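Local coordinates for mandelate racemase / muconate lactonizing enzyme, C-terminal domain protein (Labrenzia alexandrii, PDB 4E5T), which probably catalyses a magnesium-dependent reaction on a carboxylate substrate by way of an enolate intermediate, as in other members of the enolase superfamily, at residues W75-Y79 / V91-L95; M2-D6 / F63-H69; L325-Q329 / G372-D376. All blocks are in the same frame, centred on the assembly; numbering follows the deposited sequence.

Along the chain, contact 2 closes first, contact 1 follows and contact 3 comes last. Contacts 1 and 2 belong to the N-terminal domain and touch: their centres lie about 15 Å apart, and Phe-63 of contact 2 packs on both Thr-78 and Leu-95 of contact 1. Contact 3 sits in the barrel domain, its centre about 20 Å from each of the others and without touching them. Helix 89-110 carries one side of contact 1 near its start and packs on contacts 2 and 3 farther along, joining the capping domain to the barrel.

Contact 1. Residues W75-Y79 / V91-L95; sequences WHKTY and VMGVL
Val-91 opens the contact by sliding its CG1 past the methyl of Thr-78, the two side chains running in opposite directions with CG1 4.0 Å from Thr-78 CG2. Threonine suits this place between two helices: its methyl faces the apolar partner, while OG1 turns back to bond the carbonyl of Leu-74 in its own helix.

One residue on, Met-92 bends its flexible chain so that it touches two aromatic rings. Its SD stands obliquely to the indole of Trp-75, 4.5 Å from the centroid of the six-membered ring, a Met-aromatic contact. Its CE goes instead to the edge of the Tyr-79 phenol, 3.4 Å from CD1. With Trp-75 CG anti to the backbone N (chi1 -155°), the end of the indole reaches Met-92 and Leu-95, and its CH2 also comes over the face of Tyr-79 from within the same helix.

Leu-95 finishes the contact with a CH-pi interaction. Its CD2 sits over one face of the five-membered ring of Trp-75, 3.7 Å from the centroid and only 11° off the normal, and also lies against Thr-78 CG2 at 3.9 Å. A branched leucine can do this because CD1 is left to pack beside Thr-78 as well.

Segments 75-79 and 91-95, of helices 71-79 and 89-110, run nearly antiparallel (152°), their axes 10.6 Å apart at closest, as a helical pair of the capping domain. The rings' polar ends look elsewhere: Trp-75 NE1 bonds to Gly-294 O on the barrel side, and Tyr-79 OH to Glu-246 of a second subunit. The chemistry between the helices is therefore wholly apolar, with sulfur, methyl and ring surfaces filling the seam, while the same two aromatics spend their hydrogen bonds on holding the pair to the barrel and to a neighbour.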
# COMPACT_ATOMS: atom_id res chain seq x y z
N TRP A 75 -8.55 -2.02 -35.91
CA TRP A 75 -8.28 -2.69 -34.64
C TRP A 75 -9.46 -2.64 -33.67
O TRP A 75 -9.92 -3.66 -33.18
CB TRP A 75 -7.09 -2.01 -34.00
CG TRP A 75 -6.31 -2.81 -33.05
CD1 TRP A 75 -5.15 -3.46 -33.31
CD2 TRP A 75 -6.57 -2.99 -31.66
NE1 TRP A 75 -4.68 -4.05 -32.18
CE2 TRP A 75 -5.53 -3.78 -31.14
CE3 TRP A 75 -7.59 -2.56 -30.80
CZ2 TRP A 75 -5.49 -4.17 -29.81
CZ3 TRP A 75 -7.54 -2.94 -29.47
CH2 TRP A 75 -6.50 -3.73 -28.99
N HIS A 76 -9.96 -1.44 -33.39
CA HIS A 76 -11.11 -1.32 -32.50
C HIS A 76 -12.36 -2.04 -33.01
O HIS A 76 -13.05 -2.73 -32.25
CB HIS A 76 -11.35 0.15 -32.13
CG HIS A 76 -10.36 0.68 -31.14
ND1 HIS A 76 -9.13 1.19 -31.50
CD2 HIS A 76 -10.40 0.75 -29.79
CE1 HIS A 76 -8.47 1.57 -30.42
NE2 HIS A 76 -9.22 1.31 -29.37
N LYS A 77 -12.65 -1.92 -34.30
CA LYS A 77 -13.75 -2.68 -34.92
C LYS A 77 -13.63 -4.17 -34.64
O LYS A 77 -14.62 -4.83 -34.41
CB LYS A 77 -13.80 -2.46 -36.44
CG LYS A 77 -14.54 -1.20 -36.85
CD LYS A 77 -14.65 -1.08 -38.35
CE LYS A 77 -15.35 -2.27 -38.98
NZ LYS A 77 -15.24 -2.23 -40.48
N THR A 78 -12.41 -4.68 -34.65
CA THR A 78 -12.17 -6.12 -34.53
C THR A 78 -12.22 -6.59 -33.09
O THR A 78 -12.86 -7.59 -32.75
CB THR A 78 -10.82 -6.45 -35.17
OG1 THR A 78 -10.90 -6.12 -36.55
CG2 THR A 78 -10.49 -7.92 -35.04
N TYR A 79 -11.53 -5.83 -32.25
CA TYR A 79 -11.43 -6.03 -30.82
C TYR A 79 -12.77 -5.91 -30.09
O TYR A 79 -12.97 -6.51 -29.03
CB TYR A 79 -10.48 -4.95 -30.29
CG TYR A 79 -10.17 -5.05 -28.83
CD1 TYR A 79 -9.59 -6.19 -28.30
CD2 TYR A 79 -10.43 -3.98 -27.98
CE1 TYR A 79 -9.29 -6.27 -26.95
CE2 TYR A 79 -10.13 -4.05 -26.64
CZ TYR A 79 -9.56 -5.19 -26.12
OH TYR A 79 -9.26 -5.25 -24.78
N VAL A 91 -8.49 -14.14 -31.17
CA VAL A 91 -8.79 -13.00 -32.02
C VAL A 91 -7.55 -12.20 -32.28
O VAL A 91 -7.21 -11.93 -33.43
CB VAL A 91 -9.80 -12.06 -31.40
CG1 VAL A 91 -9.91 -10.78 -32.24
CG2 VAL A 91 -11.13 -12.73 -31.28
N MET A 92 -6.86 -11.80 -31.21
CA MET A 92 -5.73 -10.89 -31.37
C MET A 92 -4.62 -11.40 -32.31
O MET A 92 -3.90 -10.60 -32.91
CB MET A 92 -5.18 -10.48 -30.00
CG MET A 92 -4.74 -9.03 -29.90
SD MET A 92 -6.09 -7.85 -30.04
CE MET A 92 -7.31 -8.64 -28.98
N GLY A 93 -4.49 -12.72 -32.46
CA GLY A 93 -3.50 -13.30 -33.35
C GLY A 93 -3.91 -13.10 -34.80
O GLY A 93 -3.12 -12.67 -35.64
N VAL A 94 -5.16 -13.43 -35.10
CA VAL A 94 -5.76 -13.11 -36.38
C VAL A 94 -5.63 -11.63 -36.69
O VAL A 94 -5.26 -11.25 -37.79
CB VAL A 94 -7.26 -13.47 -36.38
CG1 VAL A 94 -7.97 -12.84 -37.57
CG2 VAL A 94 -7.43 -14.96 -36.40
N LEU A 95 -5.94 -10.79 -35.71
CA LEU A 95 -5.81 -9.34 -35.88
C LEU A 95 -4.37 -8.90 -36.14
O LEU A 95 -4.13 -8.07 -37.02
CB LEU A 95 -6.36 -8.61 -34.66
CG LEU A 95 -6.29 -7.09 -34.73
CD1 LEU A 95 -6.80 -6.62 -36.07
CD2 LEU A 95 -7.14 -6.54 -33.61

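Contact 2. Residues M2-D6 / F63-H69; sequences MRLSD and FAGEDPH
Two backbone hydrogen bonds tie Leu-4 to the loop after helix 48-63: its N donates to Glu-66 O (2.9 Å), and its O accepts from Gly-65 N in a nearly straight bond of 2.8 Å lying in the carbonyl plane. The loop offers both groups from a type II beta turn, Phe-63 to Glu-66, whose third position has the positive phi (91°) that glycine tolerates. Through these bonds the turn borders the start of strand 4-13, which pairs on its other side with strand 23-31.

Leu-4 points its two methyls inward. Leu-4 CD1 meets the edge of the Phe-63 ring, and Leu-4 CD2 rests 3.8 Å from Pro-68 CB; Cys-102 of helix 89-110 also touches both Leu-4 and Pro-68. Met-2, extended and then bent at its last torsion, crosses Pro-68 at about a right angle, with Met-2 SD 4.0 Å from Pro-68 CG, and sets its CE at the edge of the His-69 ring.

That ring is held by Asp-67, whose OD1 receives both His-69 ND1, on the syn side at 2.9 Å, and His-69 N, from above the carboxylate plane, closing an Asx turn. With an alanine here, both His-69 donors would probably lose their acceptor and the imidazole its hold beside Met-2.

Polar bonding and apolar filling are thus divided: the main chain fastens the strand to the turn, an aspartate orders the loop beyond it, and Leu-4 with Pro-68 and Phe-63 seals the inner side toward the helices.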
# COMPACT_ATOMS: atom_id res chain seq x y z
N MET A 2 -8.22 4.42 -51.61
CA MET A 2 -7.58 3.14 -51.30
C MET A 2 -8.45 2.26 -50.41
O MET A 2 -8.91 2.68 -49.35
CB MET A 2 -6.21 3.34 -50.64
CG MET A 2 -5.32 2.10 -50.74
SD MET A 2 -3.66 2.16 -50.00
CE MET A 2 -3.01 3.70 -50.63
N ARG A 3 -8.69 1.02 -50.83
CA ARG A 3 -9.49 0.10 -50.05
C ARG A 3 -9.02 -1.35 -50.15
O ARG A 3 -8.68 -1.83 -51.22
CB ARG A 3 -10.98 0.23 -50.41
CG ARG A 3 -11.26 0.66 -51.84
CD ARG A 3 -12.70 0.30 -52.26
NE ARG A 3 -12.98 -1.12 -52.01
CZ ARG A 3 -14.11 -1.74 -52.34
NH1 ARG A 3 -15.08 -1.07 -52.94
NH2 ARG A 3 -14.25 -3.04 -52.06
N LEU A 4 -8.98 -2.05 -49.02
CA LEU A 4 -8.63 -3.47 -49.01
C LEU A 4 -9.76 -4.23 -49.68
O LEU A 4 -10.96 -3.96 -49.43
CB LEU A 4 -8.43 -3.98 -47.59
CG LEU A 4 -7.33 -3.24 -46.84
CD1 LEU A 4 -7.16 -3.79 -45.45
CD2 LEU A 4 -6.05 -3.38 -47.63
N SER A 5 -9.38 -5.20 -50.50
CA SER A 5 -10.34 -5.85 -51.38
C SER A 5 -10.38 -7.35 -51.20
O SER A 5 -11.44 -7.98 -51.23
CB SER A 5 -9.98 -5.52 -52.83
OG SER A 5 -11.12 -5.13 -53.54
N ASP A 6 -9.20 -7.94 -51.02
CA ASP A 6 -9.05 -9.37 -51.13
C ASP A 6 -8.01 -9.89 -50.16
O ASP A 6 -7.01 -9.23 -49.87
CB ASP A 6 -8.65 -9.76 -52.55
CG ASP A 6 -9.82 -9.77 -53.50
OD1 ASP A 6 -10.80 -10.52 -53.23
OD2 ASP A 6 -9.78 -9.04 -54.52
N PHE A 63 -12.52 -5.76 -42.45
CA PHE A 63 -11.53 -5.03 -43.25
C PHE A 63 -11.93 -4.63 -44.67
O PHE A 63 -11.62 -3.54 -45.11
CB PHE A 63 -10.18 -5.75 -43.26
CG PHE A 63 -9.47 -5.72 -41.94
CD1 PHE A 63 -10.04 -6.30 -40.81
CD2 PHE A 63 -8.23 -5.12 -41.82
CE1 PHE A 63 -9.40 -6.27 -39.59
CE2 PHE A 63 -7.57 -5.09 -40.60
CZ PHE A 63 -8.16 -5.67 -39.48
N ALA A 64 -12.61 -5.53 -45.37
CA ALA A 64 -12.98 -5.30 -46.76
C ALA A 64 -13.67 -3.94 -46.94
O ALA A 64 -14.63 -3.63 -46.25
CB ALA A 64 -13.90 -6.40 -47.23
N GLY A 65 -13.15 -3.12 -47.85
CA GLY A 65 -13.71 -1.80 -48.09
C GLY A 65 -13.10 -0.69 -47.23
O GLY A 65 -13.59 0.43 -47.23
N GLU A 66 -12.02 -1.00 -46.52
CA GLU A 66 -11.45 -0.03 -45.59
C GLU A 66 -10.08 0.45 -46.04
O GLU A 66 -9.35 -0.27 -46.71
CB GLU A 66 -11.35 -0.61 -44.17
CG GLU A 66 -12.68 -0.73 -43.44
CD GLU A 66 -13.23 0.60 -42.94
OE1 GLU A 66 -12.60 1.66 -43.19
OE2 GLU A 66 -14.29 0.57 -42.27
N ASP A 67 -9.74 1.67 -45.64
CA ASP A 67 -8.43 2.22 -45.89
C ASP A 67 -7.47 1.65 -44.85
O ASP A 67 -7.56 1.97 -43.67
CB ASP A 67 -8.48 3.74 -45.80
CG ASP A 67 -7.22 4.41 -46.28
OD1 ASP A 67 -6.20 3.72 -46.46
OD2 ASP A 67 -7.25 5.66 -46.45
N PRO A 68 -6.53 0.82 -45.30
CA PRO A 68 -5.59 0.14 -44.41
C PRO A 68 -4.75 1.12 -43.61
O PRO A 68 -4.03 0.70 -42.73
CB PRO A 68 -4.68 -0.61 -45.39
CG PRO A 68 -4.79 0.18 -46.66
CD PRO A 68 -6.21 0.58 -46.72
N HIS A 69 -4.81 2.40 -43.95
CA HIS A 69 -4.12 3.43 -43.19
C HIS A 69 -4.79 3.59 -41.85
O HIS A 69 -4.17 4.06 -40.90
CB HIS A 69 -4.16 4.77 -43.94
CG HIS A 69 -3.14 4.87 -45.02
ND1 HIS A 69 -3.34 4.36 -46.28
CD2 HIS A 69 -1.89 5.38 -45.02
CE1 HIS A 69 -2.27 4.57 -47.02
NE2 HIS A 69 -1.37 5.18 -46.28

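Contact 3. Residues L325-Q329 / G372-D376; sequences LANIQ and GLGHD
On the outside of the barrel domain, helix 321-332 meets the loop that follows strand 364-366, and Leu-325 lies against Leu-373 at the middle of this meeting. Leu-325 CD1 touches both Leu-373 CB (3.8 Å) and His-375 CB, and Leu-325 CD2 approaches the His-375 ring obliquely, nearest to CD2 of the imidazole. With CG beside its backbone N (chi1 -73°), Leu-325 spreads both branches over the loop, so one leucine serves two partners. The histidine suits a border position, since its carbon side takes the methyl and its ND1 bonds to Thr-356 O.

Helix 321-332 connects strands 312-313 and 340-342, as expected of a helix in the modified (beta/alpha) barrel of the enolase superfamily. The loop it meets runs back toward the N-terminal domain: Leu-373 N is bonded by Asp-104 of helix 89-110, and Met-100 of that helix packs on both Leu-373 and Ala-326.

One turn further along, Gln-329 crosses Leu-373 at about a right angle, its CG 4.0 Å from Leu-373 CD2. The chain then bends at chi2 (-56°), which brings the amide beside the loop's carbonyls. NE2 comes within 3.2 Å of Leu-373 O, though at too poor an angle to count as a hydrogen bond. OE1 has its partner in Tyr-115 N, so the buried amide oxygen is satisfied beyond the loop, and a glutamine offers both the aliphatic stem for Leu-373 and the polar end for that backbone donor. Gly-372 and Gly-374 are both at positive phi, which favours glycine, and at Gly-374 a side chain would be driven against the carbonyl of Leu-373.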
# COMPACT_ATOMS: atom_id res chain seq x y z
N LEU A 325 9.85 -10.39 -39.68
CA LEU A 325 9.86 -9.10 -40.39
C LEU A 325 9.26 -7.99 -39.56
O LEU A 325 9.83 -6.90 -39.48
CB LEU A 325 9.09 -9.21 -41.71
CG LEU A 325 9.75 -9.97 -42.86
CD1 LEU A 325 9.05 -9.70 -44.19
CD2 LEU A 325 11.22 -9.65 -42.96
N ALA A 326 8.10 -8.25 -38.96
CA ALA A 326 7.46 -7.26 -38.10
C ALA A 326 8.31 -6.95 -36.87
O ALA A 326 8.52 -5.78 -36.54
CB ALA A 326 6.06 -7.72 -37.70
N ASN A 327 8.80 -8.00 -36.21
CA ASN A 327 9.77 -7.87 -35.12
C ASN A 327 10.91 -6.93 -35.50
O ASN A 327 11.24 -6.01 -34.75
CB ASN A 327 10.40 -9.22 -34.80
CG ASN A 327 9.53 -10.09 -33.93
OD1 ASN A 327 8.34 -9.84 -33.77
ND2 ASN A 327 10.13 -11.13 -33.37
N ILE A 328 11.49 -7.17 -36.67
CA ILE A 328 12.61 -6.36 -37.15
C ILE A 328 12.19 -4.90 -37.37
O ILE A 328 12.92 -3.96 -37.02
CB ILE A 328 13.21 -6.96 -38.43
CG1 ILE A 328 13.93 -8.27 -38.12
CG2 ILE A 328 14.17 -6.01 -39.08
CD1 ILE A 328 14.26 -9.11 -39.36
N GLN A 329 11.00 -4.72 -37.93
CA GLN A 329 10.48 -3.37 -38.15
C GLN A 329 10.45 -2.60 -36.83
O GLN A 329 11.04 -1.52 -36.74
CB GLN A 329 9.09 -3.42 -38.77
CG GLN A 329 9.05 -3.86 -40.24
CD GLN A 329 9.92 -3.00 -41.16
OE1 GLN A 329 9.65 -1.82 -41.40
NE2 GLN A 329 10.97 -3.61 -41.68
N GLY A 372 7.77 -1.10 -46.58
CA GLY A 372 6.93 -1.96 -45.75
C GLY A 372 7.68 -2.84 -44.78
O GLY A 372 8.45 -2.38 -43.93
N LEU A 373 7.47 -4.14 -44.90
CA LEU A 373 8.14 -5.08 -44.03
C LEU A 373 9.53 -5.36 -44.55
O LEU A 373 10.38 -5.89 -43.81
CB LEU A 373 7.34 -6.37 -43.89
CG LEU A 373 5.93 -6.25 -43.32
CD1 LEU A 373 5.18 -7.57 -43.49
CD2 LEU A 373 5.95 -5.80 -41.86
N GLY A 374 9.78 -5.01 -45.80
CA GLY A 374 11.14 -5.02 -46.33
C GLY A 374 11.45 -6.23 -47.18
O GLY A 374 12.45 -6.27 -47.91
N HIS A 375 10.59 -7.23 -47.06
CA HIS A 375 10.71 -8.46 -47.82
C HIS A 375 9.31 -8.92 -48.23
O HIS A 375 8.32 -8.53 -47.61
CB HIS A 375 11.40 -9.54 -46.99
CG HIS A 375 12.68 -9.08 -46.35
ND1 HIS A 375 13.91 -9.60 -46.69
CD2 HIS A 375 12.91 -8.16 -45.39
CE1 HIS A 375 14.84 -9.02 -45.96
NE2 HIS A 375 14.27 -8.13 -45.17
N ASP A 376 9.23 -9.73 -49.27
CA ASP A 376 7.96 -10.19 -49.80
C ASP A 376 7.83 -11.71 -49.67
O ASP A 376 8.83 -12.44 -49.72
CB ASP A 376 7.81 -9.77 -51.26
CG ASP A 376 7.39 -8.32 -51.42
OD1 ASP A 376 6.76 -7.80 -50.47
OD2 ASP A 376 7.70 -7.72 -52.48